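Local coordinates for protein putative hydrolase (Bacteroides ovatus, PDB 4HBS) that is of uncertain function but, as a five-bladed beta-propeller of the beta-fructosidase clan, is probably a hydrolase, perhaps one acting on carbohydrate, at residues K36-K41 with V402-S407; T133-P138 with I211-N216; E261-D266 with S286-L291; H355-N360 with N376-N381. One frame throughout, in Å; residues are numbered along the deposited sequence.

Contact 1: K36-K41 with V402-S407; sequences KVFVYK and VFNWES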
loop_
_atom_site.group_PDB
_atom_site.type_symbol
_atom_site.label_atom_id
_atom_site.label_comp_id
_atom_site.label_asym_id
_atom_site.label_seq_id
_atom_site.Cartn_x
_atom_site.Cartn_y
_atom_site.Cartn_z
ATOM N N LYS A 36 13.263 -20.066 12.458
ATOM C CA LYS A 36 14.175 -18.953 12.805
ATOM C C LYS A 36 13.514 -17.558 12.533
ATOM O O LYS A 36 14.086 -16.522 12.912
ATOM C CB LYS A 36 15.500 -19.034 12.012
ATOM C CG LYS A 36 16.358 -20.268 12.248
ATOM C CD LYS A 36 17.746 -20.083 11.597
ATOM C CE LYS A 36 18.737 -21.183 11.906
ATOM N NZ LYS A 36 19.257 -21.837 10.677
ATOM N N VAL A 37 12.349 -17.527 11.839
ATOM C CA VAL A 37 11.667 -16.285 11.506
ATOM C C VAL A 37 10.634 -15.985 12.603
ATOM O O VAL A 37 9.734 -16.784 12.823
ATOM C CB VAL A 37 11.039 -16.388 10.093
ATOM C CG1 VAL A 37 10.136 -15.189 9.794
ATOM C CG2 VAL A 37 12.133 -16.508 9.032
ATOM N N PHE A 38 10.779 -14.837 13.298
ATOM C CA PHE A 38 9.862 -14.423 14.366
ATOM C C PHE A 38 8.866 -13.431 13.817
ATOM O O PHE A 38 9.263 -12.371 13.356
ATOM C CB PHE A 38 10.638 -13.837 15.542
ATOM C CG PHE A 38 11.652 -14.820 16.067
ATOM C CD1 PHE A 38 11.260 -15.881 16.877
ATOM C CD2 PHE A 38 12.972 -14.785 15.626
ATOM C CE1 PHE A 38 12.188 -16.832 17.314
ATOM C CE2 PHE A 38 13.900 -15.737 16.068
ATOM C CZ PHE A 38 13.497 -16.762 16.898
ATOM N N VAL A 39 7.573 -13.807 13.818
ATOM C CA VAL A 39 6.466 -12.988 13.319
ATOM C C VAL A 39 5.670 -12.488 14.508
ATOM O O VAL A 39 5.394 -13.260 15.432
ATOM C CB VAL A 39 5.562 -13.789 12.356
ATOM C CG1 VAL A 39 4.447 -12.914 11.802
ATOM C CG2 VAL A 39 6.365 -14.402 11.220
ATOM N N TYR A 40 5.268 -11.210 14.470
ATOM C CA TYR A 40 4.517 -10.580 15.544
ATOM C C TYR A 40 3.351 -9.812 15.034
ATOM O O TYR A 40 3.438 -9.242 13.950
ATOM C CB TYR A 40 5.399 -9.565 16.279
ATOM C CG TYR A 40 6.596 -10.135 16.985
ATOM C CD1 TYR A 40 7.783 -10.366 16.303
ATOM C CD2 TYR A 40 6.586 -10.342 18.359
ATOM C CE1 TYR A 40 8.901 -10.893 16.953
ATOM C CE2 TYR A 40 7.704 -10.843 19.027
ATOM C CZ TYR A 40 8.863 -11.112 18.320
ATOM O OH TYR A 40 9.963 -11.622 18.961
ATOM N N LYS A 41 2.302 -9.692 15.854
ATOM C CA LYS A 41 1.181 -8.810 15.581
ATOM C C LYS A 41 1.562 -7.463 16.197
ATOM O O LYS A 41 1.845 -7.441 17.393
ATOM C CB LYS A 41 -0.115 -9.330 16.240
ATOM C CG LYS A 41 -0.676 -10.608 15.696
ATOM C CD LYS A 41 -1.842 -11.099 16.580
ATOM C CE LYS A 41 -2.759 -12.081 15.872
ATOM N NZ LYS A 41 -3.128 -13.241 16.740
ATOM N N VAL A 402 8.165 -8.767 11.108
ATOM C CA VAL A 402 8.897 -10.012 10.899
ATOM C C VAL A 402 10.339 -9.741 11.253
ATOM O O VAL A 402 10.982 -8.916 10.601
ATOM C CB VAL A 402 8.765 -10.563 9.452
ATOM C CG1 VAL A 402 9.359 -11.962 9.340
ATOM C CG2 VAL A 402 7.312 -10.564 8.987
ATOM N N PHE A 403 10.849 -10.409 12.296
ATOM C CA PHE A 403 12.250 -10.280 12.701
ATOM C C PHE A 403 13.025 -11.492 12.230
ATOM O O PHE A 403 12.512 -12.617 12.265
ATOM C CB PHE A 403 12.381 -10.140 14.203
ATOM C CG PHE A 403 11.846 -8.841 14.732
ATOM C CD1 PHE A 403 10.479 -8.638 14.861
ATOM C CD2 PHE A 403 12.708 -7.849 15.185
ATOM C CE1 PHE A 403 9.984 -7.453 15.389
ATOM C CE2 PHE A 403 12.212 -6.664 15.715
ATOM C CZ PHE A 403 10.853 -6.468 15.807
ATOM N N ASN A 404 14.253 -11.266 11.773
ATOM C CA ASN A 404 15.134 -12.319 11.304
ATOM C C ASN A 404 14.595 -12.989 9.998
ATOM O O ASN A 404 14.892 -14.153 9.732
ATOM C CB ASN A 404 15.372 -13.343 12.434
ATOM C CG ASN A 404 16.723 -14.004 12.418
ATOM O OD1 ASN A 404 17.706 -13.487 11.864
ATOM N ND2 ASN A 404 16.811 -15.169 13.041
ATOM N N TRP A 405 13.842 -12.216 9.173
ATOM C CA TRP A 405 13.338 -12.630 7.840
ATOM C C TRP A 405 14.492 -13.079 6.914
ATOM O O TRP A 405 14.301 -13.947 6.070
ATOM C CB TRP A 405 12.556 -11.483 7.163
ATOM C CG TRP A 405 13.310 -10.186 7.053
ATOM C CD1 TRP A 405 13.374 -9.193 7.985
ATOM C CD2 TRP A 405 14.196 -9.798 5.996
ATOM N NE1 TRP A 405 14.222 -8.199 7.563
ATOM C CE2 TRP A 405 14.758 -8.555 6.354
ATOM C CE3 TRP A 405 14.597 -10.398 4.793
ATOM C CZ2 TRP A 405 15.660 -7.879 5.530
ATOM C CZ3 TRP A 405 15.515 -9.742 3.993
ATOM C CH2 TRP A 405 16.038 -8.499 4.364
ATOM N N GLU A 406 15.688 -12.476 7.095
ATOM C CA GLU A 406 16.933 -12.778 6.357
ATOM C C GLU A 406 17.325 -14.279 6.423
ATOM O O GLU A 406 17.938 -14.781 5.483
ATOM C CB GLU A 406 18.102 -11.944 6.937
ATOM C CG GLU A 406 17.914 -10.434 6.853
ATOM C CD GLU A 406 17.595 -9.695 8.147
ATOM O OE1 GLU A 406 16.784 -10.214 8.952
ATOM O OE2 GLU A 406 18.099 -8.559 8.317
ATOM N N SER A 407 16.985 -14.975 7.548
ATOM C CA SER A 407 17.276 -16.399 7.796
ATOM C C SER A 407 16.780 -17.339 6.731
ATOM O O SER A 407 17.377 -18.389 6.562
ATOM C CB SER A 407 16.641 -16.850 9.102
ATOM O OG SER A 407 17.090 -16.051 10.176
#
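V402 meets V37 methyl to methyl, CG1 against CG1 at 3.4 Å, with V39 flanking the same V402 carbon on that face of the sheet. V402 CG1 lies anti to the backbone N (chi1 -171°), which turns it to this pair. The next residue, F403, forms the antiparallel hydrogen-bonded pair with F38: F403 N gives to F38 O (2.7 Å) and F38 N gives to F403 O (3.0 Å). On the face shared with F38, the F403 ring meets Y40 through CD1, 3.5 Å from Y40 CE1, the two planes 77° apart. At N404 the strand ends and the backbone enters a left-handed conformation. N404 ND2 reaches back to K36 O (3.0 Å), a bent bond from a donor tilted out of the carbonyl plane. A leucine here would probably leave the K36 carbonyl without this donor and the loop before strand 38-42 less firmly held to the turn. N404 O in turn accepts both S407 N and S407 OG (2.9 Å), closing the 3-10 turn whose S407 CB packs on K36 CB. W405 points away, its indole meeting Y308 and F301 edge-to-face, while the K36 amine reaches N10 and D410. Strand 38-42 thus lies between 24-26 and the last strand, 399-403, with 371-377 beyond, consistent with the velcro closure of propellers, in which both chain ends share a blade; F339 of strand 333-340 packs against V39 and V402.

Contact 2: T133-P138 with I211-N216; sequences THIRHP and ISRNDN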
loop_
_atom_site.group_PDB
_atom_site.type_symbol
_atom_site.label_atom_id
_atom_site.label_comp_id
_atom_site.label_asym_id
_atom_site.label_seq_id
_atom_site.Cartn_x
_atom_site.Cartn_y
_atom_site.Cartn_z
ATOM N N THR A 133 -13.318 12.957 -1.374
ATOM C CA THR A 133 -12.157 12.379 -2.074
ATOM C C THR A 133 -11.000 13.434 -2.153
ATOM O O THR A 133 -11.258 14.598 -2.488
ATOM C CB THR A 133 -12.585 11.931 -3.486
ATOM O OG1 THR A 133 -13.691 11.030 -3.403
ATOM C CG2 THR A 133 -11.455 11.307 -4.270
ATOM N N HIS A 134 -9.749 13.033 -1.821
ATOM C CA HIS A 134 -8.621 13.958 -1.836
ATOM C C HIS A 134 -8.323 14.430 -3.262
ATOM O O HIS A 134 -8.269 15.642 -3.483
ATOM C CB HIS A 134 -7.361 13.348 -1.177
ATOM C CG HIS A 134 -6.075 13.997 -1.589
ATOM N ND1 HIS A 134 -5.683 15.211 -1.071
ATOM C CD2 HIS A 134 -5.134 13.573 -2.462
ATOM C CE1 HIS A 134 -4.520 15.489 -1.631
ATOM N NE2 HIS A 134 -4.154 14.534 -2.483
ATOM N N ILE A 135 -8.124 13.487 -4.223
ATOM C CA ILE A 135 -7.827 13.836 -5.611
ATOM C C ILE A 135 -8.866 13.152 -6.493
ATOM O O ILE A 135 -9.075 11.937 -6.426
ATOM C CB ILE A 135 -6.361 13.528 -6.009
ATOM C CG1 ILE A 135 -6.028 14.123 -7.393
ATOM C CG2 ILE A 135 -6.042 12.052 -5.964
ATOM C CD1 ILE A 135 -4.563 14.238 -7.685
ATOM N N ARG A 136 -9.541 13.962 -7.292
ATOM C CA ARG A 136 -10.648 13.560 -8.140
ATOM C C ARG A 136 -10.165 13.335 -9.560
ATOM O O ARG A 136 -9.304 14.078 -10.028
ATOM C CB ARG A 136 -11.725 14.681 -8.105
ATOM C CG ARG A 136 -13.057 14.218 -7.635
ATOM C CD ARG A 136 -13.967 15.336 -7.180
ATOM N NE ARG A 136 -14.487 16.154 -8.286
ATOM C CZ ARG A 136 -15.465 15.806 -9.124
ATOM N NH1 ARG A 136 -16.053 14.623 -9.017
ATOM N NH2 ARG A 136 -15.864 16.644 -10.073
ATOM N N HIS A 137 -10.743 12.363 -10.272
ATOM C CA HIS A 137 -10.361 12.137 -11.655
ATOM C C HIS A 137 -11.083 13.139 -12.595
ATOM O O HIS A 137 -12.316 13.241 -12.558
ATOM C CB HIS A 137 -10.658 10.707 -12.105
ATOM C CG HIS A 137 -9.931 10.376 -13.360
ATOM N ND1 HIS A 137 -10.353 10.849 -14.578
ATOM C CD2 HIS A 137 -8.767 9.715 -13.526
ATOM C CE1 HIS A 137 -9.445 10.445 -15.451
ATOM N NE2 HIS A 137 -8.476 9.757 -14.862
ATOM N N PRO A 138 -10.347 13.803 -13.516
ATOM C CA PRO A 138 -10.993 14.730 -14.461
ATOM C C PRO A 138 -12.199 14.182 -15.227
ATOM O O PRO A 138 -13.093 14.961 -15.535
ATOM C CB PRO A 138 -9.876 15.043 -15.443
ATOM C CG PRO A 138 -8.643 14.871 -14.679
ATOM C CD PRO A 138 -8.883 13.790 -13.698
ATOM N N ILE A 211 0.984 20.783 -5.226
ATOM C CA ILE A 211 1.610 21.863 -6.009
ATOM C C ILE A 211 1.303 21.743 -7.508
ATOM O O ILE A 211 1.115 22.770 -8.169
ATOM C CB ILE A 211 3.154 21.872 -5.756
ATOM C CG1 ILE A 211 3.464 22.277 -4.312
ATOM C CG2 ILE A 211 3.914 22.747 -6.759
ATOM C CD1 ILE A 211 2.623 23.496 -3.747
ATOM N N SER A 212 1.321 20.520 -8.059
ATOM C CA SER A 212 1.050 20.326 -9.487
ATOM C C SER A 212 0.531 18.932 -9.751
ATOM O O SER A 212 0.895 18.001 -9.037
ATOM C CB SER A 212 2.305 20.595 -10.326
ATOM O OG SER A 212 3.185 19.486 -10.423
ATOM N N ARG A 213 -0.303 18.794 -10.783
ATOM C CA ARG A 213 -0.870 17.516 -11.195
ATOM C C ARG A 213 -0.852 17.402 -12.718
ATOM O O ARG A 213 -1.198 18.366 -13.413
ATOM C CB ARG A 213 -2.303 17.336 -10.656
ATOM C CG ARG A 213 -3.313 18.407 -11.085
ATOM C CD ARG A 213 -4.611 18.312 -10.310
ATOM N NE ARG A 213 -5.355 17.102 -10.653
ATOM C CZ ARG A 213 -6.490 16.709 -10.073
ATOM N NH1 ARG A 213 -7.033 17.432 -9.094
ATOM N NH2 ARG A 213 -7.089 15.586 -10.460
ATOM N N ASN A 214 -0.401 16.242 -13.235
ATOM C CA ASN A 214 -0.398 15.945 -14.663
ATOM C C ASN A 214 -1.306 14.771 -14.830
ATOM O O ASN A 214 -0.845 13.640 -14.826
ATOM C CB ASN A 214 1.017 15.662 -15.178
ATOM C CG ASN A 214 1.106 15.427 -16.677
ATOM O OD1 ASN A 214 0.103 15.390 -17.404
ATOM N ND2 ASN A 214 2.316 15.266 -17.174
ATOM N N ASP A 215 -2.610 15.024 -14.967
ATOM C CA ASP A 215 -3.589 13.934 -15.093
ATOM C C ASP A 215 -3.438 13.115 -16.385
ATOM O O ASP A 215 -3.967 12.010 -16.434
ATOM C CB ASP A 215 -5.009 14.455 -14.972
ATOM C CG ASP A 215 -5.272 15.016 -13.602
ATOM O OD1 ASP A 215 -4.882 16.179 -13.351
ATOM O OD2 ASP A 215 -5.785 14.268 -12.744
ATOM N N ASN A 216 -2.692 13.630 -17.400
ATOM C CA ASN A 216 -2.422 12.925 -18.661
ATOM C C ASN A 216 -0.958 12.396 -18.699
ATOM O O ASN A 216 -0.394 12.270 -19.787
ATOM C CB ASN A 216 -2.677 13.855 -19.876
ATOM C CG ASN A 216 -3.956 14.677 -19.800
ATOM O OD1 ASN A 216 -5.075 14.146 -19.898
ATOM N ND2 ASN A 216 -3.825 15.998 -19.647
HETATM O O HOH W 1 -9.241 17.055 -7.165
#
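The guanidinium of R213 carries I135 on one face, with I135 CG1 offset toward the rim and 3.6 Å from R213 NH2, and takes most of its polar partners around the edge. There R213 NH2 gives a bond to R136 O at 2.7 Å, lying in the guanidinium plane and meeting the carbonyl almost head-on (C=O...N 165°). R213 NH2 also binds D215 OD2 (2.9 Å), while R213 NE reaches D215 OD1 (2.9 Å), somewhat out of the plane, on its syn lone pair: a side-on, two-nitrogen salt bridge. At NH1 a water accepts a bond and also takes one from R136 N, so the arginine is tied to R136 O directly and to R136 N through the water. P138 packs its CD at 3.3 Å from D215 OD2, an oxygen that also bonds the hydroxyl of Y158. This joins the loop after strand 131-132 to the outermost strand 210-218 of the next blade. With partners at NE, NH1 and NH2 the guanidinium is fixed in rotation, and the adjacent carboxylate is likely to offset its charge on this largely exposed surface.

Contact 3: E261-D266 with S286-L291; sequences EYYVAD and STIIPL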
loop_
_atom_site.group_PDB
_atom_site.type_symbol
_atom_site.label_atom_id
_atom_site.label_comp_id
_atom_site.label_asym_id
_atom_site.label_seq_id
_atom_site.Cartn_x
_atom_site.Cartn_y
_atom_site.Cartn_z
ATOM N N GLU A 261 11.776 3.760 -19.158
ATOM C CA GLU A 261 12.200 2.680 -20.038
ATOM C C GLU A 261 11.772 1.385 -19.379
ATOM O O GLU A 261 11.792 1.275 -18.154
ATOM C CB GLU A 261 13.681 2.723 -20.399
ATOM C CG GLU A 261 14.635 2.883 -19.241
ATOM C CD GLU A 261 16.094 2.780 -19.647
ATOM O OE1 GLU A 261 16.390 2.855 -20.864
ATOM O OE2 GLU A 261 16.944 2.616 -18.742
ATOM N N TYR A 262 11.302 0.445 -20.189
ATOM C CA TYR A 262 10.673 -0.790 -19.754
ATOM C C TYR A 262 11.540 -1.996 -20.040
ATOM O O TYR A 262 12.041 -2.134 -21.153
ATOM C CB TYR A 262 9.311 -0.925 -20.486
ATOM C CG TYR A 262 8.459 0.323 -20.358
ATOM C CD1 TYR A 262 8.613 1.390 -21.237
ATOM C CD2 TYR A 262 7.559 0.472 -19.309
ATOM C CE1 TYR A 262 7.900 2.575 -21.072
ATOM C CE2 TYR A 262 6.821 1.645 -19.147
ATOM C CZ TYR A 262 6.982 2.689 -20.043
ATOM O OH TYR A 262 6.278 3.863 -19.911
ATOM N N TYR A 263 11.705 -2.879 -19.043
ATOM C CA TYR A 263 12.460 -4.124 -19.194
ATOM C C TYR A 263 11.484 -5.113 -19.811
ATOM O O TYR A 263 10.511 -5.518 -19.158
ATOM C CB TYR A 263 12.999 -4.582 -17.831
ATOM C CG TYR A 263 14.149 -5.564 -17.846
ATOM C CD1 TYR A 263 15.330 -5.276 -18.531
ATOM C CD2 TYR A 263 14.148 -6.676 -17.007
ATOM C CE1 TYR A 263 16.440 -6.115 -18.448
ATOM C CE2 TYR A 263 15.236 -7.542 -16.948
ATOM C CZ TYR A 263 16.392 -7.247 -17.650
ATOM O OH TYR A 263 17.471 -8.098 -17.600
ATOM N N VAL A 264 11.661 -5.386 -21.112
ATOM C CA VAL A 264 10.767 -6.236 -21.889
ATOM C C VAL A 264 11.600 -7.309 -22.587
ATOM O O VAL A 264 12.729 -7.045 -23.002
ATOM C CB VAL A 264 9.874 -5.404 -22.861
ATOM C CG1 VAL A 264 10.694 -4.498 -23.750
ATOM C CG2 VAL A 264 8.956 -6.289 -23.698
ATOM N N ALA A 265 11.028 -8.523 -22.691
ATOM C CA ALA A 265 11.677 -9.712 -23.223
ATOM C C ALA A 265 11.353 -9.968 -24.689
ATOM O O ALA A 265 10.178 -10.035 -25.060
ATOM C CB ALA A 265 11.259 -10.918 -22.407
ATOM N N ASP A 266 12.409 -10.191 -25.507
ATOM C CA ASP A 266 12.304 -10.530 -26.937
ATOM C C ASP A 266 11.723 -11.970 -27.075
ATOM O O ASP A 266 11.629 -12.678 -26.058
ATOM C CB ASP A 266 13.706 -10.420 -27.603
ATOM N N SER A 286 7.711 -10.975 -20.082
ATOM C CA SER A 286 8.867 -10.365 -19.418
ATOM C C SER A 286 8.777 -10.427 -17.876
ATOM O O SER A 286 9.238 -9.501 -17.201
ATOM C CB SER A 286 8.967 -8.903 -19.848
ATOM O OG SER A 286 8.688 -8.777 -21.229
ATOM N N THR A 287 8.156 -11.488 -17.316
ATOM C CA THR A 287 8.044 -11.644 -15.859
ATOM C C THR A 287 9.457 -11.691 -15.225
ATOM O O THR A 287 10.335 -12.364 -15.775
ATOM C CB THR A 287 7.207 -12.890 -15.492
ATOM O OG1 THR A 287 6.991 -12.884 -14.084
ATOM C CG2 THR A 287 7.864 -14.212 -15.894
ATOM N N ILE A 288 9.689 -10.951 -14.112
ATOM C CA ILE A 288 11.001 -10.941 -13.456
ATOM C C ILE A 288 11.044 -11.906 -12.246
ATOM O O ILE A 288 12.073 -11.977 -11.594
ATOM C CB ILE A 288 11.501 -9.506 -13.098
ATOM C CG1 ILE A 288 10.667 -8.813 -12.002
ATOM C CG2 ILE A 288 11.568 -8.649 -14.366
ATOM C CD1 ILE A 288 11.361 -7.686 -11.363
ATOM N N ILE A 289 9.975 -12.688 -12.000
ATOM C CA ILE A 289 9.917 -13.734 -10.953
ATOM C C ILE A 289 9.911 -15.075 -11.709
ATOM O O ILE A 289 9.800 -15.045 -12.941
ATOM C CB ILE A 289 8.679 -13.553 -10.019
ATOM C CG1 ILE A 289 7.348 -13.458 -10.809
ATOM C CG2 ILE A 289 8.868 -12.334 -9.169
ATOM C CD1 ILE A 289 6.132 -13.688 -10.005
ATOM N N PRO A 290 10.004 -16.262 -11.069
ATOM C CA PRO A 290 9.976 -17.513 -11.861
ATOM C C PRO A 290 8.639 -17.712 -12.590
ATOM O O PRO A 290 7.616 -17.129 -12.204
ATOM C CB PRO A 290 10.230 -18.604 -10.822
ATOM C CG PRO A 290 10.815 -17.894 -9.645
ATOM C CD PRO A 290 10.174 -16.548 -9.634
ATOM N N LEU A 291 8.647 -18.538 -13.652
ATOM C CA LEU A 291 7.439 -18.799 -14.471
ATOM C C LEU A 291 6.439 -19.713 -13.727
ATOM O O LEU A 291 5.241 -19.734 -14.039
ATOM C CB LEU A 291 7.825 -19.427 -15.829
ATOM C CG LEU A 291 8.341 -18.450 -16.898
ATOM C CD1 LEU A 291 9.605 -17.710 -16.435
ATOM C CD2 LEU A 291 8.615 -19.178 -18.208
#
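S286 and A265 are joined by one hydrogen bond, A265 N to S286 OG (2.8 Å, N-H...O 159°), at the end of strand 260-265 in an antiparallel blade of the propeller. Around that bond S286 CB lies 3.8 Å from Y263 O, and A265 CB is 3.5 Å from S286 OG. A second touch is apolar: I288 CG2 approaches the edge of the Y263 ring, 4.2 Å from Y263 CD2. Further out, S286 is positioned by the helix 280-285 that precedes it, its OG also bonding D282 O, so that the hydroxyl links helix to strand. The Y263 ring is set among F271 and W273 of the neighbouring strand and Y329, which it meets edge-to-face. Strand 245-251 bonds Y263 through V248, and its V246 makes a backbone hydrogen bond with I288, so the loop leading to the next blade fastens itself along this blade as it leaves. With S286 OG anti to the carbonyl carbon (chi1 -41°), the oxygen also comes 3.5 Å from V264 CG2.

Contact 4: H355-N360 with N376-N381; sequences HVYMVN and NTDCSN. With GOL (glycerol), chain D.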
loop_
_atom_site.group_PDB
_atom_site.type_symbol
_atom_site.label_atom_id
_atom_site.label_comp_id
_atom_site.label_asym_id
_atom_site.label_seq_id
_atom_site.Cartn_x
_atom_site.Cartn_y
_atom_site.Cartn_z
ATOM N N HIS A 355 -11.568 -11.532 1.902
ATOM C CA HIS A 355 -10.247 -11.472 1.274
ATOM C C HIS A 355 -9.246 -10.691 2.071
ATOM O O HIS A 355 -9.585 -9.701 2.700
ATOM C CB HIS A 355 -10.331 -10.804 -0.113
ATOM C CG HIS A 355 -11.066 -11.599 -1.133
ATOM N ND1 HIS A 355 -11.949 -10.995 -2.011
ATOM C CD2 HIS A 355 -11.046 -12.930 -1.378
ATOM C CE1 HIS A 355 -12.429 -11.967 -2.772
ATOM N NE2 HIS A 355 -11.916 -13.153 -2.428
ATOM N N VAL A 356 -7.997 -11.105 1.976
ATOM C CA VAL A 356 -6.879 -10.389 2.534
ATOM C C VAL A 356 -6.101 -9.943 1.291
ATOM O O VAL A 356 -5.946 -10.721 0.343
ATOM C CB VAL A 356 -6.037 -11.160 3.593
ATOM C CG1 VAL A 356 -5.724 -12.590 3.166
ATOM C CG2 VAL A 356 -4.770 -10.400 3.929
ATOM N N TYR A 357 -5.735 -8.684 1.229
ATOM C CA TYR A 357 -5.061 -8.174 0.045
ATOM C C TYR A 357 -4.199 -6.990 0.414
ATOM O O TYR A 357 -4.094 -6.667 1.600
ATOM C CB TYR A 357 -6.094 -7.819 -1.038
ATOM C CG TYR A 357 -7.133 -6.808 -0.603
ATOM C CD1 TYR A 357 -8.239 -7.193 0.154
ATOM C CD2 TYR A 357 -7.049 -5.480 -1.002
ATOM C CE1 TYR A 357 -9.190 -6.266 0.566
ATOM C CE2 TYR A 357 -8.008 -4.550 -0.625
ATOM C CZ TYR A 357 -9.090 -4.949 0.148
ATOM O OH TYR A 357 -10.070 -4.051 0.496
HETATM N N MSE A 358 -3.501 -6.414 -0.571
HETATM C CA MSE A 358 -2.639 -5.271 -0.356
HETATM C C MSE A 358 -1.655 -5.517 0.793
HETATM O O MSE A 358 -1.603 -4.753 1.767
HETATM C CB MSE A 358 -3.490 -4.038 -0.076
HETATM C CG MSE A 358 -2.816 -2.767 -0.481
HETATM SE SE MSE A 358 -2.922 -2.463 -2.373
HETATM C CE MSE A 358 -4.849 -1.963 -2.424
ATOM N N VAL A 359 -0.896 -6.602 0.692
ATOM C CA VAL A 359 0.105 -6.910 1.704
ATOM C C VAL A 359 1.262 -5.988 1.383
ATOM O O VAL A 359 1.960 -6.206 0.389
ATOM C CB VAL A 359 0.473 -8.399 1.737
ATOM C CG1 VAL A 359 1.487 -8.673 2.831
ATOM C CG2 VAL A 359 -0.777 -9.242 1.961
ATOM N N ASN A 360 1.364 -4.881 2.155
ATOM C CA ASN A 360 2.325 -3.802 1.957
ATOM C C ASN A 360 3.435 -3.822 2.945
ATOM O O ASN A 360 3.254 -4.257 4.067
ATOM C CB ASN A 360 1.615 -2.450 2.022
ATOM C CG ASN A 360 0.813 -2.153 0.776
ATOM O OD1 ASN A 360 0.889 -2.862 -0.239
ATOM N ND2 ASN A 360 0.042 -1.084 0.817
ATOM N N ASN A 376 -4.918 -5.504 4.153
ATOM C CA ASN A 376 -6.237 -4.938 3.938
ATOM C C ASN A 376 -7.146 -6.138 3.976
ATOM O O ASN A 376 -6.732 -7.182 3.472
ATOM C CB ASN A 376 -6.359 -4.200 2.595
ATOM C CG ASN A 376 -5.633 -2.889 2.410
ATOM O OD1 ASN A 376 -5.673 -2.334 1.307
ATOM N ND2 ASN A 376 -4.981 -2.319 3.434
ATOM N N THR A 377 -8.342 -6.039 4.592
ATOM C CA THR A 377 -9.283 -7.159 4.644
ATOM C C THR A 377 -10.646 -6.672 4.248
ATOM O O THR A 377 -10.898 -5.475 4.232
ATOM C CB THR A 377 -9.248 -7.879 5.988
ATOM O OG1 THR A 377 -9.114 -6.923 7.035
ATOM C CG2 THR A 377 -8.106 -8.878 6.055
ATOM N N ASP A 378 -11.506 -7.625 3.898
ATOM C CA ASP A 378 -12.838 -7.478 3.292
ATOM C C ASP A 378 -13.845 -8.409 3.924
ATOM O O ASP A 378 -13.475 -9.547 4.216
ATOM C CB ASP A 378 -12.675 -8.015 1.832
ATOM C CG ASP A 378 -13.004 -7.164 0.663
ATOM O OD1 ASP A 378 -12.934 -5.932 0.791
ATOM O OD2 ASP A 378 -13.173 -7.725 -0.431
ATOM N N CYS A 379 -15.139 -8.042 3.957
ATOM C CA CYS A 379 -16.208 -9.000 4.305
ATOM C C CYS A 379 -17.056 -9.166 3.027
ATOM O O CYS A 379 -17.064 -8.260 2.183
ATOM C CB CYS A 379 -17.026 -8.564 5.513
ATOM S SG CYS A 379 -17.722 -6.912 5.387
ATOM N N SER A 380 -17.658 -10.350 2.817
ATOM C CA SER A 380 -18.409 -10.647 1.575
ATOM C C SER A 380 -19.481 -9.613 1.271
ATOM O O SER A 380 -19.551 -9.104 0.149
ATOM C CB SER A 380 -19.058 -12.024 1.647
ATOM O OG SER A 380 -18.126 -13.028 2.022
ATOM N N ASN A 381 -20.282 -9.270 2.282
ATOM C CA ASN A 381 -21.382 -8.329 2.143
ATOM C C ASN A 381 -20.997 -6.934 2.651
ATOM O O ASN A 381 -20.548 -6.788 3.788
ATOM C CB ASN A 381 -22.575 -8.863 2.879
ATOM C CG ASN A 381 -22.978 -10.281 2.459
ATOM O OD1 ASN A 381 -22.910 -11.221 3.255
ATOM N ND2 ASN A 381 -23.348 -10.490 1.184
HETATM C C1 GOL D . -11.362 -5.084 -3.346
HETATM O O1 GOL D . -10.886 -3.970 -4.100
HETATM C C2 GOL D . -11.073 -6.383 -4.062
HETATM O O2 GOL D . -9.683 -6.710 -3.965
HETATM C C3 GOL D . -11.925 -7.525 -3.551
HETATM O O3 GOL D . -11.378 -8.115 -2.375
#
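H355 and D378 hold one glycerol hydroxyl between them: O3 accepts from H355 ND1 at the ring edge (3.0 Å) and gives to D378 OD2 (2.7 Å). The backbones of the two residues add only a weak bond, D378 N to H355 O, and the imidazole is stacked on F316. V356 follows as a non-hydrogen-bonded partner of T377, its CB 3.9 Å from T377 CG2. Y357 and N376 form an antiparallel hydrogen-bonded pair, Y357 N giving to N376 O (2.9 Å) and N376 N to Y357 O (2.9 Å). The tyrosine CG sits between backbone N and carbonyl carbon (chi1 58°), which swings the ring over N376: N376 CB lies 3.7 Å from the Y357 ring centroid, 15° off the normal, a CH-pi contact. Glycerol O2 lies over the opposite face, and the phenol OH bonds D59. An alanine in place of Y357 would probably strip the glycerol of its aromatic wall, leaving N376 CB uncovered and D59 without the phenol. Selenomethionine M358 sets its CB beside N376 OD1, an oxygen that takes the amide of G60. At this end of the hairpin of strands 356-361 and 371-377, imidazole, carboxylate and tyrosine ring thus line the glycerol. Such a surface could suit a polyhydroxy ligand, and although the glycerol probably came from the crystallisation liquor, its site is consistent with a sugar-binding cleft as in related propellers.

In the fold
Contacts 1 and 4 reach one sheet, in which strands 399-403 and 371-377 are neighbours; contact 4 is nested along the chain within the long loop that contact 1 closes. Contact 1 is buried, about 21 Å from the chain centre, joining N- and C-terminal parts of the chain by a backbone ladder, an asparagine bond and apolar packing, whereas contact 4, about 12 Å from that centre, turns polar and aromatic groups toward a glycerol. Contacts 2 and 3 have no strand ladder and tie loops to blade strands. Contact 2, across the chain's centre from contact 1, is a surface contact in which an arginine, paired with an aspartate of its own segment, grips a loop carbonyl; contact 3 is partly buried and rests on a single hydroxyl with an apolar neighbour.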